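Local structure of YkuI protein (2BAS) at residues F110-A115 with V144-E149; D114-M119 with H150-D155; I173-I178 with A189-D194; S125-L130 with A164-Y169. The protein binds the second messenger cyclic di-GMP and, through its EAL domain, probably acts as a phosphodiesterase that cleaves it. One frame throughout, in Å; residues are numbered along the deposited sequence.

Interaction 1 of 4, residues F110-A115 with V144-E149; sequences FMNQDA and VLEITE
Three backbone hydrogen bonds join Met111 and Gln113 to the strand of Val144 and Glu146. Met111 N gives to Val144 O, Glu146 N to Met111 O and Gln113 N to Glu146 O, each at 3.0 Å, so donors and acceptors zigzag across as in any parallel pairing. The Glu146 chain, extended beyond CG (chi2 179°), brings OE2 to the edge of the Phe110 ring, 3.4 Å from Phe110 CD2; the same oxygen forms a salt bridge with Lys197, which suits an acidic residue to this buried place. These neighbouring parallel strands belong to the barrel of the EAL domain, a variant of the TIM barrel. Phe110, Asn112, Val144 and Glu146 share one face of the sheet, while Met111 and Leu145 take the other and meet Phe126 of helix 124-135. Beside Glu146, Val144 sets CB over one face of the Phe110 ring in a CH-pi contact, 4.0 Å from the centroid. An alanine in place of Phe110 is likely to open a gap beside Val144 and strip apolar cover from the Glu146 carboxylate. Further along, Leu145 CD1 packs on Gln113 CG at 3.8 Å, and Ala115 CB meets Ile147 CG2.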
loop_
_atom_site.group_PDB
_atom_site.type_symbol
_atom_site.label_atom_id
_atom_site.label_comp_id
_atom_site.label_asym_id
_atom_site.label_seq_id
_atom_site.Cartn_x
_atom_site.Cartn_y
_atom_site.Cartn_z
ATOM N N PHE A 110 -14.306 11.507 19.910
ATOM C CA PHE A 110 -13.027 11.775 19.232
ATOM C C PHE A 110 -12.314 12.992 19.836
ATOM O O PHE A 110 -12.792 14.131 19.737
ATOM C CB PHE A 110 -13.238 12.008 17.736
ATOM C CG PHE A 110 -13.614 10.777 16.957
ATOM C CD1 PHE A 110 -14.918 10.277 16.991
ATOM C CD2 PHE A 110 -12.672 10.139 16.148
ATOM C CE1 PHE A 110 -15.274 9.140 16.247
ATOM C CE2 PHE A 110 -13.018 9.000 15.417
ATOM C CZ PHE A 110 -14.330 8.501 15.462
HETATM N N MSE A 111 -11.166 12.740 20.454
HETATM C CA MSE A 111 -10.356 13.787 21.060
HETATM C C MSE A 111 -8.953 13.809 20.465
HETATM O O MSE A 111 -8.199 12.843 20.596
HETATM C CB MSE A 111 -10.244 13.559 22.561
HETATM C CG MSE A 111 -11.535 13.650 23.340
HETATM SE SE MSE A 111 -11.302 12.888 25.136
HETATM C CE MSE A 111 -10.636 11.066 24.625
ATOM N N ASN A 112 -8.611 14.918 19.822
ATOM C CA ASN A 112 -7.298 15.109 19.196
ATOM C C ASN A 112 -6.300 15.619 20.217
ATOM O O ASN A 112 -6.350 16.780 20.623
ATOM C CB ASN A 112 -7.408 16.107 18.045
ATOM C CG ASN A 112 -6.149 16.186 17.203
ATOM O OD1 ASN A 112 -5.190 15.430 17.397
ATOM N ND2 ASN A 112 -6.151 17.108 16.245
ATOM N N GLN A 113 -5.382 14.749 20.617
ATOM C CA GLN A 113 -4.458 15.064 21.693
ATOM C C GLN A 113 -3.034 15.140 21.205
ATOM O O GLN A 113 -2.577 14.267 20.481
ATOM C CB GLN A 113 -4.587 14.026 22.802
ATOM C CG GLN A 113 -5.901 14.129 23.540
ATOM C CD GLN A 113 -5.872 15.214 24.591
ATOM O OE1 GLN A 113 -5.067 15.159 25.523
ATOM N NE2 GLN A 113 -6.753 16.203 24.457
ATOM N N ASP A 114 -2.356 16.207 21.612
ATOM C CA ASP A 114 -0.960 16.465 21.276
ATOM C C ASP A 114 -0.065 15.418 21.950
ATOM O O ASP A 114 -0.070 15.278 23.169
ATOM C CB ASP A 114 -0.600 17.882 21.741
ATOM C CG ASP A 114 0.729 18.390 21.185
ATOM O OD1 ASP A 114 1.474 17.608 20.539
ATOM O OD2 ASP A 114 1.025 19.592 21.415
ATOM N N ALA A 115 0.679 14.674 21.140
ATOM C CA ALA A 115 1.545 13.608 21.629
ATOM C C ALA A 115 2.616 14.108 22.610
ATOM O O ALA A 115 2.909 13.440 23.606
ATOM C CB ALA A 115 2.191 12.891 20.469
ATOM N N VAL A 144 -11.968 7.760 21.419
ATOM C CA VAL A 144 -11.032 7.670 20.309
ATOM C C VAL A 144 -9.952 8.748 20.468
ATOM O O VAL A 144 -10.202 9.943 20.294
ATOM C CB VAL A 144 -11.732 7.718 18.935
ATOM C CG1 VAL A 144 -10.711 7.622 17.825
ATOM C CG2 VAL A 144 -12.715 6.566 18.806
ATOM N N LEU A 145 -8.759 8.293 20.830
ATOM C CA LEU A 145 -7.610 9.152 20.999
ATOM C C LEU A 145 -6.883 9.334 19.659
ATOM O O LEU A 145 -6.244 8.404 19.145
ATOM C CB LEU A 145 -6.676 8.540 22.038
ATOM C CG LEU A 145 -5.546 9.376 22.616
ATOM C CD1 LEU A 145 -6.103 10.336 23.655
ATOM C CD2 LEU A 145 -4.508 8.473 23.255
ATOM N N GLU A 146 -7.001 10.536 19.096
ATOM C CA GLU A 146 -6.320 10.874 17.861
ATOM C C GLU A 146 -4.911 11.372 18.161
ATOM O O GLU A 146 -4.727 12.293 18.953
ATOM C CB GLU A 146 -7.090 11.932 17.081
ATOM C CG GLU A 146 -8.505 11.546 16.649
ATOM C CD GLU A 146 -9.220 12.683 15.901
ATOM O OE1 GLU A 146 -8.538 13.507 15.235
ATOM O OE2 GLU A 146 -10.469 12.748 15.976
ATOM N N ILE A 147 -3.925 10.756 17.527
ATOM C CA ILE A 147 -2.536 11.132 17.710
ATOM C C ILE A 147 -1.923 11.620 16.391
ATOM O O ILE A 147 -2.248 11.108 15.314
ATOM C CB ILE A 147 -1.704 9.952 18.291
ATOM C CG1 ILE A 147 -2.382 9.359 19.534
ATOM C CG2 ILE A 147 -0.293 10.409 18.660
ATOM C CD1 ILE A 147 -2.409 10.299 20.754
ATOM N N THR A 148 -1.061 12.629 16.487
ATOM C CA THR A 148 -0.334 13.152 15.339
ATOM C C THR A 148 1.151 12.922 15.596
ATOM O O THR A 148 1.757 13.604 16.428
ATOM C CB THR A 148 -0.600 14.664 15.120
ATOM O OG1 THR A 148 -2.007 14.926 15.186
ATOM C CG2 THR A 148 -0.067 15.118 13.763
ATOM N N GLU A 149 1.730 11.956 14.887
ATOM C CA GLU A 149 3.140 11.597 15.084
ATOM C C GLU A 149 4.068 12.465 14.249
ATOM O O GLU A 149 5.286 12.366 14.364
ATOM C CB GLU A 149 3.390 10.134 14.739
ATOM C CG GLU A 149 2.349 9.171 15.246
ATOM C CD GLU A 149 2.398 7.877 14.482
ATOM O OE1 GLU A 149 3.499 7.493 14.032
ATOM O OE2 GLU A 149 1.336 7.246 14.322
HETATM O O HOH W 1 -1.671 14.408 18.246
#

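Interaction 2 of 4, residues D114-M119 with H150-D155; sequences DANLLM and HNFEGD
The amide of Asn116 and the ring of Phe152 lie nearly parallel, their planes 4° apart, and run alongside each other head to tail, with Asn116 OD1 3.2 Å from Phe152 CD1. Over the centre of one ring face sits Gly154 N, from the chain's own turn, while Met119 CG comes to the edge, 4.0 Å from Phe152 CZ. Ala115 CB approaches the ring obliquely, 3.7 Å from Phe152 CD1. Phe152 CG stands anti to the backbone N (chi1 -157°), which carries the ring back against the helix and makes a large flat residue apt for covering its first turn. The Asn116 amide suits its place because it offers both a donor and an acceptor: OD1 accepts weakly from Glu153 N at 3.4 Å, and ND2 gives weakly to Asn151 O at 3.4 Å. One side chain thus bridges the backbone on both sides of Phe152. Asp114, at the N-cap of helix 115-118, adds a weak capping bond to Asn116 N. This surface contact fastens the loop after strand 143-147 to the short helix after strand 108-112. Helix 156-167 follows the loop, capped by Asp155, and lends Leu159 to Phe152 and Met162 to Met119; Leu118 packs against Leu145 and Ile147 of strand 143-147.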
loop_
_atom_site.group_PDB
_atom_site.type_symbol
_atom_site.label_atom_id
_atom_site.label_comp_id
_atom_site.label_asym_id
_atom_site.label_seq_id
_atom_site.Cartn_x
_atom_site.Cartn_y
_atom_site.Cartn_z
ATOM N N ASP A 114 -2.356 16.207 21.612
ATOM C CA ASP A 114 -0.960 16.465 21.276
ATOM C C ASP A 114 -0.065 15.418 21.950
ATOM O O ASP A 114 -0.070 15.278 23.169
ATOM C CB ASP A 114 -0.600 17.882 21.741
ATOM C CG ASP A 114 0.729 18.390 21.185
ATOM O OD1 ASP A 114 1.474 17.608 20.539
ATOM O OD2 ASP A 114 1.025 19.592 21.415
ATOM N N ALA A 115 0.679 14.674 21.140
ATOM C CA ALA A 115 1.545 13.608 21.629
ATOM C C ALA A 115 2.616 14.108 22.610
ATOM O O ALA A 115 2.909 13.440 23.606
ATOM C CB ALA A 115 2.191 12.891 20.469
ATOM N N ASN A 116 3.193 15.275 22.326
ATOM C CA ASN A 116 4.205 15.863 23.201
ATOM C C ASN A 116 3.635 16.231 24.575
ATOM O O ASN A 116 4.254 15.933 25.597
ATOM C CB ASN A 116 4.859 17.091 22.553
ATOM C CG ASN A 116 5.391 16.814 21.152
ATOM O OD1 ASN A 116 6.157 15.868 20.926
ATOM N ND2 ASN A 116 4.993 17.659 20.202
ATOM N N LEU A 117 2.465 16.873 24.598
ATOM C CA LEU A 117 1.796 17.212 25.866
ATOM C C LEU A 117 1.441 15.958 26.639
ATOM O O LEU A 117 1.597 15.901 27.861
ATOM C CB LEU A 117 0.527 18.039 25.644
ATOM C CG LEU A 117 0.651 19.418 24.992
ATOM C CD1 LEU A 117 -0.714 20.079 24.935
ATOM C CD2 LEU A 117 1.643 20.309 25.732
ATOM N N LEU A 118 0.983 14.953 25.903
ATOM C CA LEU A 118 0.571 13.687 26.463
ATOM C C LEU A 118 1.749 12.953 27.108
ATOM O O LEU A 118 1.638 12.418 28.210
ATOM C CB LEU A 118 -0.062 12.843 25.355
ATOM C CG LEU A 118 -1.015 11.705 25.723
ATOM C CD1 LEU A 118 -2.228 12.220 26.472
ATOM C CD2 LEU A 118 -1.449 10.984 24.461
HETATM N N MSE A 119 2.889 12.974 26.430
HETATM C CA MSE A 119 4.049 12.197 26.847
HETATM C C MSE A 119 4.878 12.843 27.964
HETATM O O MSE A 119 5.863 12.259 28.412
HETATM C CB MSE A 119 4.927 11.889 25.633
HETATM C CG MSE A 119 5.724 10.600 25.765
HETATM SE SE MSE A 119 4.569 9.014 25.872
HETATM C CE MSE A 119 5.826 7.783 26.637
ATOM N N HIS A 150 3.487 13.291 13.387
ATOM C CA HIS A 150 4.255 14.239 12.600
ATOM C C HIS A 150 5.040 15.167 13.534
ATOM O O HIS A 150 6.223 15.435 13.314
ATOM C CB HIS A 150 3.319 15.029 11.669
ATOM C CG HIS A 150 3.885 16.336 11.196
ATOM N ND1 HIS A 150 4.994 16.419 10.380
ATOM C CD2 HIS A 150 3.487 17.611 11.423
ATOM C CE1 HIS A 150 5.260 17.689 10.130
ATOM N NE2 HIS A 150 4.362 18.433 10.752
ATOM N N ASN A 151 4.382 15.613 14.599
ATOM C CA ASN A 151 4.953 16.594 15.515
ATOM C C ASN A 151 5.938 16.066 16.570
ATOM O O ASN A 151 6.556 16.858 17.281
ATOM C CB ASN A 151 3.810 17.335 16.213
ATOM C CG ASN A 151 2.952 18.118 15.244
ATOM O OD1 ASN A 151 3.467 18.817 14.368
ATOM N ND2 ASN A 151 1.638 18.014 15.397
ATOM N N PHE A 152 6.105 14.745 16.646
ATOM C CA PHE A 152 6.760 14.119 17.800
ATOM C C PHE A 152 8.276 14.258 17.890
ATOM O O PHE A 152 9.010 13.762 17.035
ATOM C CB PHE A 152 6.343 12.651 17.919
ATOM C CG PHE A 152 6.489 12.091 19.301
ATOM C CD1 PHE A 152 5.883 12.721 20.387
ATOM C CD2 PHE A 152 7.218 10.930 19.520
ATOM C CE1 PHE A 152 6.014 12.210 21.674
ATOM C CE2 PHE A 152 7.351 10.405 20.802
ATOM C CZ PHE A 152 6.747 11.047 21.884
ATOM N N GLU A 153 8.732 14.935 18.946
ATOM C CA GLU A 153 10.162 15.125 19.198
ATOM C C GLU A 153 10.751 13.984 20.015
ATOM O O GLU A 153 11.954 13.723 19.940
ATOM C CB GLU A 153 10.436 16.450 19.918
ATOM C CG GLU A 153 10.400 17.690 19.032
ATOM C CD GLU A 153 8.988 18.152 18.709
ATOM O OE1 GLU A 153 8.062 17.841 19.492
ATOM O OE2 GLU A 153 8.804 18.833 17.677
ATOM N N GLY A 154 9.905 13.310 20.789
ATOM C CA GLY A 154 10.353 12.246 21.684
ATOM C C GLY A 154 10.780 10.952 21.017
ATOM O O GLY A 154 10.884 10.866 19.790
ATOM N N ASP A 155 11.041 9.949 21.852
ATOM C CA ASP A 155 11.402 8.606 21.407
ATOM C C ASP A 155 10.135 7.959 20.867
ATOM O O ASP A 155 9.141 7.838 21.587
ATOM C CB ASP A 155 11.985 7.809 22.586
ATOM C CG ASP A 155 12.373 6.384 22.218
ATOM O OD1 ASP A 155 11.567 5.666 21.583
ATOM O OD2 ASP A 155 13.485 5.971 22.597
#

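Interaction 3 of 4, residues I173-I178 with A189-D194; sequences IAVDNI and ALLSPD
Asp194 OD2 accepts from Ile173 N at 3.0 Å, with an N-H...O angle of 157°, on the anti lone pair, the one turned away from the other carboxylate oxygen. Asp194 CG lies anti to the carbonyl carbon (chi1 -55°), which swings the carboxylate back to Ile173 N just before strand 195-199 begins. A short acidic side chain thus probably takes the place that a strand carbonyl would have. In the other direction Asp194 N gives a weak, bent bond to Ile173 O, also at 3.0 Å, so the two residues grip each other through both backbone and side chain. Arg167 makes a long, weak ion pair with the same OD2. An alanine here would probably leave Ile173 N without its carboxylate acceptor and Arg167 without this partner. Beyond the polar grip the contact is apolar. Val175 CG2 is wedged against both Leu191 CD2, at 3.5 Å, and Pro193 CG, at 3.8 Å, while Pro193 CB reaches Ile173 CG2 at 4.2 Å. Between Leu191 and Pro193 the chain leaves the helix at Ser192, whose positive phi (59°) turns it toward the strand; its OG bonds to Ala189 O at 2.9 Å, closing the last turn. The rigid ring of Pro193 then suits an extended linker. Together these residues tie the end of helix 185-191 to strand 172-178 within one beta-alpha-beta unit that runs on into strand 195-199. Strand 143-147 flanks strand 172-178 on its other edge, and helix 156-167 covers Ile173 with Leu163 and Arg167.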
loop_
_atom_site.group_PDB
_atom_site.type_symbol
_atom_site.label_atom_id
_atom_site.label_comp_id
_atom_site.label_asym_id
_atom_site.label_seq_id
_atom_site.Cartn_x
_atom_site.Cartn_y
_atom_site.Cartn_z
ATOM N N ILE A 173 -7.697 3.934 19.173
ATOM C CA ILE A 173 -6.607 4.802 18.738
ATOM C C ILE A 173 -6.672 5.137 17.247
ATOM O O ILE A 173 -6.693 4.256 16.386
ATOM C CB ILE A 173 -5.230 4.226 19.162
ATOM C CG1 ILE A 173 -5.066 4.375 20.678
ATOM C CG2 ILE A 173 -4.091 4.948 18.466
ATOM C CD1 ILE A 173 -4.090 3.420 21.268
ATOM N N ALA A 174 -6.735 6.431 16.971
ATOM C CA ALA A 174 -6.782 6.941 15.623
ATOM C C ALA A 174 -5.457 7.621 15.339
ATOM O O ALA A 174 -4.960 8.361 16.178
ATOM C CB ALA A 174 -7.906 7.930 15.491
ATOM N N VAL A 175 -4.876 7.338 14.176
ATOM C CA VAL A 175 -3.687 8.049 13.714
ATOM C C VAL A 175 -4.145 9.116 12.705
ATOM O O VAL A 175 -5.062 8.893 11.913
ATOM C CB VAL A 175 -2.611 7.094 13.135
ATOM C CG1 VAL A 175 -1.514 7.859 12.435
ATOM C CG2 VAL A 175 -1.989 6.259 14.250
ATOM N N ASP A 176 -3.492 10.234 12.708
ATOM C CA ASP A 176 -3.876 11.463 12.002
ATOM C C ASP A 176 -2.906 11.729 10.831
ATOM O O ASP A 176 -1.806 11.166 10.781
ATOM C CB ASP A 176 -3.827 12.647 12.975
ATOM C CG ASP A 176 -4.717 13.809 12.546
ATOM O OD1 ASP A 176 -5.355 13.751 11.428
ATOM O OD2 ASP A 176 -4.828 14.848 13.303
ATOM N N ASN A 177 -3.374 12.586 9.930
ATOM C CA ASN A 177 -2.629 13.028 8.716
ATOM C C ASN A 177 -2.011 11.866 7.920
ATOM O O ASN A 177 -0.820 11.875 7.578
ATOM C CB ASN A 177 -1.465 13.946 9.099
ATOM C CG ASN A 177 -1.902 15.203 9.846
ATOM O OD1 ASN A 177 -3.090 15.516 9.880
ATOM N ND2 ASN A 177 -1.001 15.951 10.454
ATOM N N ILE A 178 -2.805 10.873 7.615
ATOM C CA ILE A 178 -2.308 9.724 6.848
ATOM C C ILE A 178 -2.420 10.020 5.343
ATOM O O ILE A 178 -3.397 10.639 4.884
ATOM C CB ILE A 178 -3.110 8.468 7.191
ATOM C CG1 ILE A 178 -2.957 8.055 8.659
ATOM C CG2 ILE A 178 -2.689 7.247 6.366
ATOM C CD1 ILE A 178 -1.500 7.790 9.058
ATOM N N ALA A 189 1.540 -0.340 10.635
ATOM C CA ALA A 189 1.474 -1.787 10.921
ATOM C C ALA A 189 1.965 -2.122 12.343
ATOM O O ALA A 189 1.368 -2.946 13.046
ATOM C CB ALA A 189 2.336 -2.565 9.926
ATOM N N LEU A 190 3.046 -1.479 12.749
ATOM C CA LEU A 190 3.647 -1.709 14.085
ATOM C C LEU A 190 2.643 -1.313 15.205
ATOM O O LEU A 190 2.487 -2.018 16.204
ATOM C CB LEU A 190 4.943 -0.880 14.218
ATOM C CG LEU A 190 5.761 -1.165 15.498
ATOM C CD1 LEU A 190 6.168 -2.637 15.664
ATOM C CD2 LEU A 190 7.074 -0.374 15.546
ATOM N N LEU A 191 1.972 -0.192 15.014
ATOM C CA LEU A 191 0.978 0.336 15.993
ATOM C C LEU A 191 -0.342 -0.431 15.823
ATOM O O LEU A 191 -0.988 -0.844 16.796
ATOM C CB LEU A 191 0.817 1.846 15.714
ATOM C CG LEU A 191 -0.264 2.608 16.513
ATOM C CD1 LEU A 191 -0.235 2.370 18.032
ATOM C CD2 LEU A 191 -0.120 4.124 16.335
ATOM N N SER A 192 -0.714 -0.615 14.586
ATOM C CA SER A 192 -1.944 -1.326 14.244
ATOM C C SER A 192 -3.139 -0.609 14.876
ATOM O O SER A 192 -3.860 -1.176 15.709
ATOM C CB SER A 192 -1.879 -2.765 14.772
ATOM O OG SER A 192 -1.300 -3.618 13.793
ATOM N N PRO A 193 -3.332 0.663 14.479
ATOM C CA PRO A 193 -4.354 1.445 15.165
ATOM C C PRO A 193 -5.748 1.042 14.708
ATOM O O PRO A 193 -5.903 0.411 13.667
ATOM C CB PRO A 193 -4.034 2.889 14.755
ATOM C CG PRO A 193 -3.314 2.761 13.427
ATOM C CD PRO A 193 -2.676 1.409 13.386
ATOM N N ASP A 194 -6.749 1.403 15.501
ATOM C CA ASP A 194 -8.142 1.100 15.204
ATOM C C ASP A 194 -8.695 2.002 14.091
ATOM O O ASP A 194 -9.654 1.648 13.424
ATOM C CB ASP A 194 -8.961 1.251 16.486
ATOM C CG ASP A 194 -8.408 0.411 17.633
ATOM O OD1 ASP A 194 -8.394 -0.833 17.519
ATOM O OD2 ASP A 194 -7.985 0.988 18.654
#

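Interaction 4 of 4, residues S125-L130 with A164-Y169; sequences SFLELL and AYYRTY
Apolar packing between Leu127 and three tyrosines carries most of this contact. Leu127 CG stands anti to its own backbone N (chi1 -179°), aiming both methyl groups at helix 156-167. Leu127 CD2 rests in the notch where the rings of Tyr165 and Tyr169 come together, 3.5 Å from Tyr165 CE2 and 3.6 Å from Tyr169 CE1, while Leu127 CD1 lies over one face of the Tyr166 ring. A branched leucine fits here because its two methyls can serve different rings at once. Among the aromatic residues, the Phe126 and Tyr166 side chains run roughly perpendicular to each other. Tyr166 OH meets the edge of the Phe126 ring in its plane, 3.8 Å from Phe126 CD2.

The hydroxyls find polar partners of their own. Tyr166 OH is hydrogen-bonded to Gly123 O, just before helix 124-135, which probably helps hold the ring in place. Tyr169 OH donates to Tyr165 OH at 2.7 Å, a bond that holds together the pair that receives Leu127 CD2. Thr168 OG1 gives to Tyr165 O at 2.6 Å, an acceptor that also takes Thr168 N.

Helices 124-135 and 156-167 pack as neighbours on the outside of the barrel. Beneath them Leu145 of strand 143-147 touches both Phe126 and Tyr166, and Met111 of strand 108-112 meets Phe126 and Leu130.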
loop_
_atom_site.group_PDB
_atom_site.type_symbol
_atom_site.label_atom_id
_atom_site.label_comp_id
_atom_site.label_asym_id
_atom_site.label_seq_id
_atom_site.Cartn_x
_atom_site.Cartn_y
_atom_site.Cartn_z
ATOM N N SER A 125 -1.691 11.215 33.904
ATOM C CA SER A 125 -2.774 12.132 34.285
ATOM C C SER A 125 -4.001 12.120 33.350
ATOM O O SER A 125 -5.137 12.167 33.829
ATOM C CB SER A 125 -2.255 13.562 34.490
ATOM O OG SER A 125 -1.959 14.195 33.254
ATOM N N PHE A 126 -3.785 12.054 32.035
ATOM C CA PHE A 126 -4.907 12.021 31.076
ATOM C C PHE A 126 -5.738 10.740 31.196
ATOM O O PHE A 126 -6.965 10.781 31.116
ATOM C CB PHE A 126 -4.420 12.217 29.637
ATOM C CG PHE A 126 -5.527 12.353 28.632
ATOM C CD1 PHE A 126 -6.231 13.547 28.504
ATOM C CD2 PHE A 126 -5.860 11.292 27.797
ATOM C CE1 PHE A 126 -7.254 13.676 27.573
ATOM C CE2 PHE A 126 -6.886 11.414 26.856
ATOM C CZ PHE A 126 -7.579 12.602 26.739
ATOM N N LEU A 127 -5.064 9.609 31.381
ATOM C CA LEU A 127 -5.755 8.351 31.620
ATOM C C LEU A 127 -6.510 8.453 32.950
ATOM O O LEU A 127 -7.634 7.955 33.067
ATOM C CB LEU A 127 -4.770 7.176 31.618
ATOM C CG LEU A 127 -5.283 5.743 31.826
ATOM C CD1 LEU A 127 -6.285 5.317 30.758
ATOM C CD2 LEU A 127 -4.122 4.758 31.888
ATOM N N GLU A 128 -5.885 9.111 33.935
ATOM C CA GLU A 128 -6.516 9.399 35.231
ATOM C C GLU A 128 -7.805 10.202 34.997
ATOM O O GLU A 128 -8.847 9.897 35.582
ATOM C CB GLU A 128 -5.564 10.154 36.191
ATOM C CG GLU A 128 -4.402 9.331 36.814
ATOM C CD GLU A 128 -3.522 10.134 37.817
ATOM O OE1 GLU A 128 -3.186 11.317 37.560
ATOM O OE2 GLU A 128 -3.144 9.565 38.872
ATOM N N LEU A 129 -7.732 11.211 34.126
ATOM C CA LEU A 129 -8.911 11.992 33.750
ATOM C C LEU A 129 -9.960 11.108 33.100
ATOM O O LEU A 129 -11.149 11.287 33.352
ATOM C CB LEU A 129 -8.558 13.152 32.811
ATOM C CG LEU A 129 -9.715 13.938 32.172
ATOM C CD1 LEU A 129 -10.712 14.435 33.218
ATOM C CD2 LEU A 129 -9.190 15.103 31.379
ATOM N N LEU A 130 -9.521 10.160 32.274
ATOM C CA LEU A 130 -10.450 9.254 31.601
ATOM C C LEU A 130 -11.153 8.320 32.584
ATOM O O LEU A 130 -12.362 8.101 32.480
ATOM C CB LEU A 130 -9.751 8.460 30.491
ATOM C CG LEU A 130 -9.290 9.224 29.242
ATOM C CD1 LEU A 130 -8.600 8.278 28.255
ATOM C CD2 LEU A 130 -10.434 9.969 28.550
ATOM N N ALA A 164 0.121 1.368 23.431
ATOM C CA ALA A 164 -0.241 -0.038 23.585
ATOM C C ALA A 164 -0.899 -0.252 24.946
ATOM O O ALA A 164 -1.840 -1.037 25.064
ATOM C CB ALA A 164 0.978 -0.955 23.409
ATOM N N TYR A 165 -0.410 0.471 25.955
ATOM C CA TYR A 165 -0.926 0.386 27.323
ATOM C C TYR A 165 -2.354 0.918 27.410
ATOM O O TYR A 165 -3.227 0.292 28.008
ATOM C CB TYR A 165 -0.009 1.150 28.277
ATOM C CG TYR A 165 -0.494 1.216 29.710
ATOM C CD1 TYR A 165 -0.375 0.110 30.561
ATOM C CD2 TYR A 165 -1.048 2.392 30.229
ATOM C CE1 TYR A 165 -0.808 0.164 31.884
ATOM C CE2 TYR A 165 -1.484 2.456 31.552
ATOM C CZ TYR A 165 -1.363 1.337 32.371
ATOM O OH TYR A 165 -1.789 1.390 33.678
ATOM N N TYR A 166 -2.574 2.081 26.806
ATOM C CA TYR A 166 -3.894 2.680 26.718
ATOM C C TYR A 166 -4.903 1.716 26.112
ATOM O O TYR A 166 -6.066 1.693 26.521
ATOM C CB TYR A 166 -3.823 3.938 25.865
ATOM C CG TYR A 166 -3.614 5.211 26.635
ATOM C CD1 TYR A 166 -4.264 6.371 26.249
ATOM C CD2 TYR A 166 -2.788 5.256 27.763
ATOM C CE1 TYR A 166 -4.093 7.546 26.944
ATOM C CE2 TYR A 166 -2.611 6.436 28.474
ATOM C CZ TYR A 166 -3.271 7.574 28.053
ATOM O OH TYR A 166 -3.119 8.761 28.719
ATOM N N ARG A 167 -4.446 0.925 25.143
ATOM C CA ARG A 167 -5.293 -0.047 24.452
ATOM C C ARG A 167 -5.808 -1.151 25.391
ATOM O O ARG A 167 -6.923 -1.642 25.202
ATOM C CB ARG A 167 -4.557 -0.624 23.230
ATOM C CG ARG A 167 -5.178 -1.863 22.591
ATOM C CD ARG A 167 -4.241 -2.474 21.538
ATOM N NE ARG A 167 -4.559 -2.095 20.155
ATOM C CZ ARG A 167 -4.194 -0.961 19.558
ATOM N NH1 ARG A 167 -3.502 -0.032 20.211
ATOM N NH2 ARG A 167 -4.541 -0.750 18.295
ATOM N N THR A 168 -5.018 -1.509 26.407
ATOM C CA THR A 168 -5.404 -2.571 27.362
ATOM C C THR A 168 -6.664 -2.226 28.176
ATOM O O THR A 168 -7.248 -3.097 28.824
ATOM C CB THR A 168 -4.257 -2.968 28.344
ATOM O OG1 THR A 168 -3.960 -1.874 29.225
ATOM C CG2 THR A 168 -2.998 -3.413 27.592
ATOM N N TYR A 169 -7.069 -0.956 28.132
ATOM C CA TYR A 169 -8.304 -0.497 28.763
ATOM C C TYR A 169 -9.475 -0.417 27.772
ATOM O O TYR A 169 -10.574 0.004 28.139
ATOM C CB TYR A 169 -8.090 0.864 29.433
ATOM C CG TYR A 169 -7.127 0.842 30.598
ATOM C CD1 TYR A 169 -5.805 1.260 30.441
ATOM C CD2 TYR A 169 -7.538 0.406 31.859
ATOM C CE1 TYR A 169 -4.913 1.242 31.511
ATOM C CE2 TYR A 169 -6.654 0.382 32.934
ATOM C CZ TYR A 169 -5.345 0.804 32.752
ATOM O OH TYR A 169 -4.468 0.790 33.813
#

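In the fold
All four contacts lie within the EAL domain and gather round strand 143-147. Interaction 1 pairs it with strand 108-112; interaction 3, whose centre is about 10 Å away, continues the sheet through strand 172-178 toward 195-199. Interaction 2 lies beyond the C-terminal ends of the two strands of interaction 1 and interaction 4 in the helix layer outside them, their centres about 16 Å apart: the first joins the segments that follow those strands, the second the helices that come after. Leu118 touches Leu145, Ile147 and Phe126, so strand, short helix and covering helices share one hydrophobic layer. Along the chain interactions 1 and 4 cross, whereas interaction 3 follows in series. Successive strand-helix units are thereby packed side by side as part of the barrel wall.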